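Local coordinates for fiber protein (Raptor siadenovirus a, PDB 5FJL) that forms the trimeric head domain of the adenovirus fibre, the capsid spike that probably attaches the virion to receptors on the host cell, at residues S115-I120 and M161-V166; C132-L137 and P144-L149; T46-V51 and T85-D90. All coordinates share one frame; numbering follows the deposited sequence.

Contact 1 (S115-I120 and M161-V166); sequences STALCI and MHIVTV
Strands 115-120 and 161-166 run antiparallel, with axes 4.6 Å apart at closest approach and 144° between their directions, and their register slips by one residue where Leu-118 faces both Val-164 and Thr-165. Leu-118 N donates to Thr-165 O at 2.9 Å, while Leu-118 O accepts from Val-164 N, so the two backbone bonds of one residue go to two successive ones. Val-164 absorbs the extra length by taking helix-like backbone angles, phi -83° and psi -49°. Beyond the slip, regular pairing resumes: Ile-120 N to His-162 O and His-162 N to Ile-120 O both measure 2.8 Å.

Because of the bulge, the Val-164 side chain turns in toward the partner strand. Its CG2 lies 3.6 Å from CD1 of Ile-120, and its CB rests 3.4 Å from Leu-118 O. On the other face, Val-166 CB packs 3.8 Å from Ala-117 CB, and Cys-119 SG sits 4.2 Å from Ile-163 CG1. Met-134 of the next strand covers this Ala-117, Cys-119 and Ile-163 side. The opposite face meets a neighbouring subunit, whose Leu-149 packs on Val-164. His-162 ND1 is hydrogen-bonded to Thr-85 OG1 on the strand beyond. Two residues facing one across an antiparallel pair define a classic beta bulge, placed here within the fibre-head sheet at the trimer interface.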
loop_
_atom_site.group_PDB
_atom_site.type_symbol
_atom_site.label_atom_id
_atom_site.label_comp_id
_atom_site.label_asym_id
_atom_site.label_seq_id
_atom_site.Cartn_x
_atom_site.Cartn_y
_atom_site.Cartn_z
ATOM N N SER A 115 -4.464 0.555 -5.273
ATOM C CA SER A 115 -3.104 0.095 -4.911
ATOM C C SER A 115 -2.187 1.276 -4.711
ATOM O O SER A 115 -2.366 2.347 -5.274
ATOM C CB SER A 115 -2.473 -0.816 -5.972
ATOM O OG SER A 115 -3.071 -2.074 -5.891
ATOM N N THR A 116 -1.209 1.098 -3.841
ATOM C CA THR A 116 -0.259 2.117 -3.512
ATOM C C THR A 116 0.835 2.202 -4.572
ATOM O O THR A 116 1.375 1.168 -4.999
ATOM C CB THR A 116 0.432 1.849 -2.170
ATOM O OG1 THR A 116 -0.593 1.554 -1.182
ATOM C CG2 THR A 116 1.241 3.016 -1.713
ATOM N N ALA A 117 1.187 3.434 -4.940
ATOM C CA ALA A 117 2.269 3.685 -5.896
ATOM C C ALA A 117 3.204 4.716 -5.382
ATOM O O ALA A 117 2.803 5.592 -4.640
ATOM C CB ALA A 117 1.717 4.200 -7.205
ATOM N N LEU A 118 4.471 4.628 -5.798
ATOM C CA LEU A 118 5.439 5.710 -5.668
ATOM C C LEU A 118 5.447 6.471 -6.992
ATOM O O LEU A 118 5.769 5.876 -8.027
ATOM C CB LEU A 118 6.844 5.160 -5.402
ATOM C CG LEU A 118 7.934 6.244 -5.483
ATOM C CD1 LEU A 118 7.696 7.312 -4.442
ATOM C CD2 LEU A 118 9.299 5.622 -5.344
ATOM N N CYS A 119 5.066 7.729 -6.954
ATOM C CA CYS A 119 4.989 8.590 -8.145
ATOM C C CYS A 119 5.868 9.785 -7.980
ATOM O O CYS A 119 6.117 10.296 -6.870
ATOM C CB CYS A 119 3.577 9.073 -8.383
ATOM S SG CYS A 119 2.468 7.678 -8.782
ATOM N N ILE A 120 6.322 10.310 -9.126
ATOM C CA ILE A 120 7.069 11.548 -9.200
ATOM C C ILE A 120 6.278 12.488 -10.086
ATOM O O ILE A 120 5.962 12.142 -11.218
ATOM C CB ILE A 120 8.494 11.349 -9.744
ATOM C CG1 ILE A 120 9.313 10.426 -8.815
ATOM C CG2 ILE A 120 9.198 12.681 -9.907
ATOM C CD1 ILE A 120 10.546 9.873 -9.471
ATOM N N MET A 161 3.756 12.879 -14.848
ATOM C CA MET A 161 3.690 11.976 -13.683
ATOM C C MET A 161 4.416 10.722 -14.045
ATOM O O MET A 161 4.006 10.055 -14.997
ATOM C CB MET A 161 2.248 11.644 -13.305
ATOM C CG MET A 161 2.141 10.676 -12.126
ATOM S SD MET A 161 0.464 10.115 -11.717
ATOM C CE MET A 161 0.181 8.963 -13.020
ATOM N N HIS A 162 5.411 10.363 -13.252
ATOM C CA HIS A 162 6.125 9.111 -13.439
ATOM C C HIS A 162 5.695 8.122 -12.367
ATOM O O HIS A 162 5.857 8.429 -11.194
ATOM C CB HIS A 162 7.637 9.316 -13.355
ATOM C CG HIS A 162 8.176 10.339 -14.314
ATOM N ND1 HIS A 162 8.174 10.133 -15.675
ATOM C CD2 HIS A 162 8.728 11.559 -14.112
ATOM C CE1 HIS A 162 8.733 11.182 -16.266
ATOM N NE2 HIS A 162 9.064 12.061 -15.350
ATOM N N ILE A 163 5.179 6.978 -12.756
ATOM C CA ILE A 163 4.940 5.876 -11.806
ATOM C C ILE A 163 6.233 5.078 -11.706
ATOM O O ILE A 163 6.647 4.449 -12.682
ATOM C CB ILE A 163 3.777 4.955 -12.238
ATOM C CG1 ILE A 163 2.492 5.759 -12.506
ATOM C CG2 ILE A 163 3.604 3.820 -11.239
ATOM C CD1 ILE A 163 1.312 4.930 -12.910
ATOM N N VAL A 164 6.860 5.103 -10.551
ATOM C CA VAL A 164 8.110 4.414 -10.317
ATOM C C VAL A 164 7.866 2.942 -9.989
ATOM O O VAL A 164 8.461 2.049 -10.585
ATOM C CB VAL A 164 8.902 5.079 -9.200
ATOM C CG1 VAL A 164 10.179 4.276 -8.901
ATOM C CG2 VAL A 164 9.223 6.528 -9.554
ATOM N N THR A 165 6.955 2.705 -9.065
ATOM C CA THR A 165 6.565 1.322 -8.743
ATOM C C THR A 165 5.154 1.370 -8.127
ATOM O O THR A 165 4.732 2.390 -7.607
ATOM C CB THR A 165 7.655 0.636 -7.909
ATOM O OG1 THR A 165 7.557 -0.808 -8.045
ATOM C CG2 THR A 165 7.553 1.124 -6.542
ATOM N N VAL A 166 4.415 0.279 -8.340
ATOM C CA VAL A 166 3.030 0.193 -7.842
ATOM C C VAL A 166 2.749 -1.251 -7.438
ATOM O O VAL A 166 3.178 -2.212 -8.070
ATOM C CB VAL A 166 2.009 0.762 -8.866
ATOM C CG1 VAL A 166 2.127 0.090 -10.212
ATOM C CG2 VAL A 166 0.590 0.707 -8.349
#

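Contact 2 (C132-L137 and P144-L149); sequences CMMQFL and PFLVVL
A beta hairpin made of strands 127-138 and 144-149 brings Met-133 opposite Leu-149, Gln-135 opposite Val-147 and Leu-137 opposite Phe-145 in three hydrogen-bonded pairs. Segments 132-137 and 144-149 run antiparallel, their directions 164° apart, and the register holds without a bulge. Each pair makes both of its backbone bonds, six in all: Leu-149 N reaches Met-133 O at 2.8 Å, for example, and Gln-135 N reaches Val-147 O at 2.9 Å. Between them sit the non-hydrogen-bonded pairs Met-134 with Val-148 and Phe-136 with Leu-146.

The last of these pairs carries a CH-pi contact. In Leu-146, CG stands anti to the backbone N (chi1 178°), and together with the second torsion this lays the CD1 methyl over the Phe-136 ring, 3.8 Å from the ring centroid and only 6° off the normal. The six ring carbons are therefore almost equally distant from the methyl, as a face-on approach requires. The same CD1 also lies 4.1 Å from Met-134 CB, and farther along this face Met-134 CE comes within 4.2 Å of Val-148 CG2. Phe-169 of strand 160-171 meets the Phe-136 ring edge-to-face and also touches Met-134.

On the other face, Leu-137 CD1 crosses to Val-147 CG2 at 3.8 Å. The amide of Gln-135 is tied through NE2 to Thr-112 O. This face is shared: Leu-72 of a neighbouring subunit packs on Gln-135 and Leu-137, whereas Phe-145 and Val-147 pack on strand 99-103 of the same chain. Such a two-faced antiparallel hairpin belongs to the beta-sandwich of an adenovirus fibre head.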
loop_
_atom_site.group_PDB
_atom_site.type_symbol
_atom_site.label_atom_id
_atom_site.label_comp_id
_atom_site.label_asym_id
_atom_site.label_seq_id
_atom_site.Cartn_x
_atom_site.Cartn_y
_atom_site.Cartn_z
ATOM N N CYS A 132 1.130 7.522 -3.357
ATOM C CA CYS A 132 -0.250 7.841 -3.799
ATOM C C CYS A 132 -1.027 6.565 -3.859
ATOM O O CYS A 132 -0.429 5.483 -3.810
ATOM C CB CYS A 132 -0.278 8.430 -5.222
ATOM S SG CYS A 132 0.667 9.943 -5.449
ATOM N N MET A 133 -2.340 6.627 -3.989
ATOM C CA MET A 133 -3.122 5.436 -4.315
ATOM C C MET A 133 -3.704 5.607 -5.697
ATOM O O MET A 133 -4.047 6.727 -6.107
ATOM C CB MET A 133 -4.191 5.158 -3.313
ATOM C CG MET A 133 -3.599 4.855 -1.911
ATOM S SD MET A 133 -4.675 3.920 -0.839
ATOM C CE MET A 133 -4.269 2.263 -1.456
ATOM N N MET A 134 -3.777 4.530 -6.427
ATOM C CA MET A 134 -4.416 4.563 -7.747
ATOM C C MET A 134 -5.331 3.417 -7.946
ATOM O O MET A 134 -5.192 2.358 -7.348
ATOM C CB MET A 134 -3.435 4.754 -8.812
ATOM C CG MET A 134 -2.388 3.759 -8.894
ATOM S SD MET A 134 -1.171 4.137 -10.212
ATOM C CE MET A 134 -0.442 5.696 -9.833
ATOM N N GLN A 135 -6.331 3.635 -8.798
ATOM C CA GLN A 135 -7.392 2.664 -8.963
ATOM C C GLN A 135 -7.970 2.775 -10.361
ATOM O O GLN A 135 -8.186 3.880 -10.826
ATOM C CB GLN A 135 -8.500 2.982 -7.937
ATOM C CG GLN A 135 -9.632 2.035 -7.872
ATOM C CD GLN A 135 -10.478 2.248 -6.627
ATOM O OE1 GLN A 135 -10.282 3.210 -5.871
ATOM N NE2 GLN A 135 -11.323 1.302 -6.373
ATOM N N PHE A 136 -8.226 1.656 -11.004
ATOM C CA PHE A 136 -8.907 1.637 -12.321
ATOM C C PHE A 136 -10.407 1.541 -12.033
ATOM O O PHE A 136 -10.869 0.651 -11.300
ATOM C CB PHE A 136 -8.439 0.467 -13.160
ATOM C CG PHE A 136 -7.072 0.634 -13.742
ATOM C CD1 PHE A 136 -6.897 1.268 -14.964
ATOM C CD2 PHE A 136 -5.941 0.145 -13.078
ATOM C CE1 PHE A 136 -5.646 1.412 -15.530
ATOM C CE2 PHE A 136 -4.696 0.283 -13.630
ATOM C CZ PHE A 136 -4.530 0.896 -14.861
ATOM N N LEU A 137 -11.161 2.429 -12.659
ATOM C CA LEU A 137 -12.630 2.505 -12.485
ATOM C C LEU A 137 -13.262 2.676 -13.865
ATOM O O LEU A 137 -12.620 3.136 -14.787
ATOM C CB LEU A 137 -12.995 3.684 -11.606
ATOM C CG LEU A 137 -12.537 3.666 -10.153
ATOM C CD1 LEU A 137 -12.907 4.986 -9.490
ATOM C CD2 LEU A 137 -13.145 2.498 -9.390
ATOM N N PRO A 144 -13.323 3.945 -19.489
ATOM C CA PRO A 144 -12.291 3.522 -18.498
ATOM C C PRO A 144 -11.489 4.715 -18.002
ATOM O O PRO A 144 -11.102 5.599 -18.778
ATOM C CB PRO A 144 -11.389 2.552 -19.281
ATOM C CG PRO A 144 -11.673 2.823 -20.715
ATOM C CD PRO A 144 -12.946 3.561 -20.861
ATOM N N PHE A 145 -11.222 4.727 -16.687
ATOM C CA PHE A 145 -10.371 5.724 -16.072
ATOM C C PHE A 145 -9.326 5.069 -15.171
ATOM O O PHE A 145 -9.576 4.016 -14.578
ATOM C CB PHE A 145 -11.178 6.647 -15.159
ATOM C CG PHE A 145 -11.913 7.740 -15.887
ATOM C CD1 PHE A 145 -13.155 7.490 -16.399
ATOM C CD2 PHE A 145 -11.369 8.998 -16.024
ATOM C CE1 PHE A 145 -13.847 8.507 -17.062
ATOM C CE2 PHE A 145 -12.042 10.016 -16.679
ATOM C CZ PHE A 145 -13.284 9.750 -17.190
ATOM N N LEU A 146 -8.181 5.717 -15.108
ATOM C CA LEU A 146 -7.230 5.520 -13.988
ATOM C C LEU A 146 -7.312 6.729 -13.091
ATOM O O LEU A 146 -7.176 7.867 -13.545
ATOM C CB LEU A 146 -5.815 5.349 -14.540
ATOM C CG LEU A 146 -4.692 5.183 -13.488
ATOM C CD1 LEU A 146 -4.954 4.020 -12.543
ATOM C CD2 LEU A 146 -3.329 5.014 -14.161
ATOM N N VAL A 147 -7.572 6.511 -11.809
ATOM C CA VAL A 147 -7.748 7.576 -10.839
ATOM C C VAL A 147 -6.566 7.555 -9.895
ATOM O O VAL A 147 -6.154 6.462 -9.470
ATOM C CB VAL A 147 -9.038 7.358 -10.028
ATOM C CG1 VAL A 147 -9.218 8.440 -8.971
ATOM C CG2 VAL A 147 -10.239 7.267 -10.980
ATOM N N VAL A 148 -6.022 8.733 -9.603
ATOM C CA VAL A 148 -4.882 8.847 -8.692
ATOM C C VAL A 148 -5.307 9.739 -7.554
ATOM O O VAL A 148 -5.789 10.858 -7.782
ATOM C CB VAL A 148 -3.656 9.444 -9.380
ATOM C CG1 VAL A 148 -2.442 9.484 -8.457
ATOM C CG2 VAL A 148 -3.307 8.677 -10.653
ATOM N N LEU A 149 -5.135 9.259 -6.319
ATOM C CA LEU A 149 -5.458 10.044 -5.131
ATOM C C LEU A 149 -4.199 10.420 -4.403
ATOM O O LEU A 149 -3.325 9.586 -4.180
ATOM C CB LEU A 149 -6.355 9.282 -4.184
ATOM C CG LEU A 149 -7.666 8.765 -4.745
ATOM C CD1 LEU A 149 -8.461 8.116 -3.611
ATOM C CD2 LEU A 149 -8.498 9.895 -5.312
#

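Contact 3 (T46-V51 and T85-D90); sequences TKSGGV and TFKGAD
Thr-46 and Ser-48 both hold their hydroxyls between backbone N and carbonyl carbon (chi1 64° and 66°), and Asp-90 swings its CG beside its own N (chi1 -66°); these torsions turn Ser-48 OG onto Asp-90 OD1 and bring Thr-46 OG1 beside the carboxylate. Asp-90 OD1 is gripped twice by Ser-48: the backbone N donates at 3.0 Å nearly along the C-O axis, and the hydroxyl OG donates at 2.6 Å from the syn side, close to the carboxylate plane. The other oxygen, OD2, accepts from Lys-87 N at 2.8 Å, approached from well above that plane. Bonds from two directions should therefore fix the rotation of the group.

A water bridges Thr-46 OG1 and Asp-90 OD2, and a second joins Lys-47 N to Asp-90 O, each bond of this second bridge measuring 2.8 Å. Inward of the polar cluster, Thr-46 CG2 lies 3.9 Å from Phe-86 CE2, where Ile-52 packs on both residues. Lys-47, bent at its third torsion, lays CE 3.4 Å from Ala-89 O, its NZ hydrogen-bonded to Phe-91 O. The type I beta turn from Thr-46 to Gly-49, between strands 38-45 and 51-59, is thus pinned by an aspartate from the 3-10 segment 88-90 that follows strand 78-87.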
loop_
_atom_site.group_PDB
_atom_site.type_symbol
_atom_site.label_atom_id
_atom_site.label_comp_id
_atom_site.label_asym_id
_atom_site.label_seq_id
_atom_site.Cartn_x
_atom_site.Cartn_y
_atom_site.Cartn_z
ATOM N N THR A 46 -3.911 6.483 -23.907
ATOM C CA THR A 46 -4.133 7.750 -23.204
ATOM C C THR A 46 -4.448 8.868 -24.215
ATOM O O THR A 46 -4.277 8.688 -25.444
ATOM C CB THR A 46 -2.887 8.175 -22.430
ATOM O OG1 THR A 46 -1.839 8.414 -23.367
ATOM C CG2 THR A 46 -2.403 7.096 -21.440
ATOM N N LYS A 47 -4.863 10.024 -23.722
ATOM C CA LYS A 47 -5.226 11.157 -24.609
ATOM C C LYS A 47 -4.085 11.594 -25.474
ATOM O O LYS A 47 -4.329 11.993 -26.618
ATOM C CB LYS A 47 -5.763 12.342 -23.839
ATOM C CG LYS A 47 -7.128 12.058 -23.277
ATOM C CD LYS A 47 -7.855 13.322 -22.808
ATOM C CE LYS A 47 -7.293 13.876 -21.544
ATOM N NZ LYS A 47 -7.774 15.276 -21.290
ATOM N N SER A 48 -2.849 11.507 -25.001
ATOM C CA SER A 48 -1.689 11.957 -25.767
ATOM C C SER A 48 -1.192 10.858 -26.715
ATOM O O SER A 48 -0.175 11.059 -27.396
ATOM C CB SER A 48 -0.547 12.406 -24.853
ATOM O OG SER A 48 -0.018 11.312 -24.116
ATOM N N GLY A 49 -1.856 9.711 -26.730
ATOM C CA GLY A 49 -1.448 8.587 -27.577
ATOM C C GLY A 49 -0.508 7.583 -26.975
ATOM O O GLY A 49 0.068 6.705 -27.695
ATOM N N GLY A 50 -0.306 7.605 -25.670
ATOM C CA GLY A 50 0.518 6.650 -24.965
ATOM C C GLY A 50 -0.217 5.324 -24.845
ATOM O O GLY A 50 -1.457 5.286 -24.785
ATOM N N VAL A 51 0.539 4.232 -24.831
ATOM C CA VAL A 51 -0.016 2.897 -24.661
ATOM C C VAL A 51 0.368 2.370 -23.281
ATOM O O VAL A 51 1.558 2.374 -22.936
ATOM C CB VAL A 51 0.509 1.931 -25.747
ATOM C CG1 VAL A 51 -0.005 0.507 -25.543
ATOM C CG2 VAL A 51 0.140 2.452 -27.131
ATOM N N THR A 85 5.236 6.699 -17.657
ATOM C CA THR A 85 5.150 8.154 -17.690
ATOM C C THR A 85 3.874 8.621 -18.363
ATOM O O THR A 85 3.507 8.176 -19.461
ATOM C CB THR A 85 6.373 8.731 -18.417
ATOM O OG1 THR A 85 7.551 8.385 -17.667
ATOM C CG2 THR A 85 6.301 10.250 -18.598
ATOM N N PHE A 86 3.191 9.517 -17.667
ATOM C CA PHE A 86 2.017 10.221 -18.183
ATOM C C PHE A 86 2.359 11.692 -18.344
ATOM O O PHE A 86 3.107 12.263 -17.536
ATOM C CB PHE A 86 0.829 10.085 -17.231
ATOM C CG PHE A 86 0.347 8.678 -17.084
ATOM C CD1 PHE A 86 1.007 7.766 -16.277
ATOM C CD2 PHE A 86 -0.712 8.216 -17.840
ATOM C CE1 PHE A 86 0.596 6.446 -16.194
ATOM C CE2 PHE A 86 -1.157 6.908 -17.743
ATOM C CZ PHE A 86 -0.513 6.013 -16.929
ATOM N N LYS A 87 1.790 12.325 -19.345
ATOM C CA LYS A 87 1.924 13.748 -19.557
ATOM C C LYS A 87 0.793 14.491 -18.872
ATOM O O LYS A 87 -0.297 13.936 -18.708
ATOM C CB LYS A 87 1.848 14.059 -21.065
ATOM C CG LYS A 87 2.949 13.410 -21.870
ATOM C CD LYS A 87 2.875 13.842 -23.344
ATOM C CE LYS A 87 3.267 15.322 -23.576
ATOM N NZ LYS A 87 4.657 15.841 -23.246
ATOM N N GLY A 88 0.978 15.777 -18.577
ATOM C CA GLY A 88 -0.157 16.587 -18.140
ATOM C C GLY A 88 -1.384 16.487 -19.044
ATOM O O GLY A 88 -2.530 16.471 -18.580
ATOM N N ALA A 89 -1.132 16.385 -20.346
ATOM C CA ALA A 89 -2.169 16.258 -21.351
ATOM C C ALA A 89 -2.997 14.999 -21.225
ATOM O O ALA A 89 -4.072 14.935 -21.837
ATOM C CB ALA A 89 -1.564 16.321 -22.739
ATOM N N ASP A 90 -2.525 13.997 -20.470
ATOM C CA ASP A 90 -3.265 12.768 -20.291
ATOM C C ASP A 90 -4.370 12.877 -19.234
ATOM O O ASP A 90 -5.208 11.995 -19.127
ATOM C CB ASP A 90 -2.329 11.631 -19.897
ATOM C CG ASP A 90 -1.362 11.257 -20.981
ATOM O OD1 ASP A 90 -1.770 11.342 -22.166
ATOM O OD2 ASP A 90 -0.216 10.841 -20.682
HETATM O O HOH W 1 0.638 8.841 -22.181
HETATM O O HOH W 2 -5.436 9.950 -20.992
HETATM O O HOH W 3 -5.580 16.709 -23.125
#

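From the N terminus, the chain passes residues 46-51 first and returns to them at 85-90, where contact 3 closes a loop holding most of four strands. Contact 1 opens later, at 115-120, and closes at 161-166; the hairpin of contact 2 is nested wholly within that loop, while contact 3 stands before both in series. Strands 115-122 and 127-138 are neighbours, joined by Ala-117 N to Cys-132 O at 2.8 Å, which links contacts 1 and 2. Strand 160-171, which pairs with 115-122 in contact 1, also pairs with 78-87 through Met-161 N and Phe-86 O, joining contact 1 to contact 3. Leu-146 CD2, 4.1 Å from Phe-86 CZ, brings contacts 2 and 3 together.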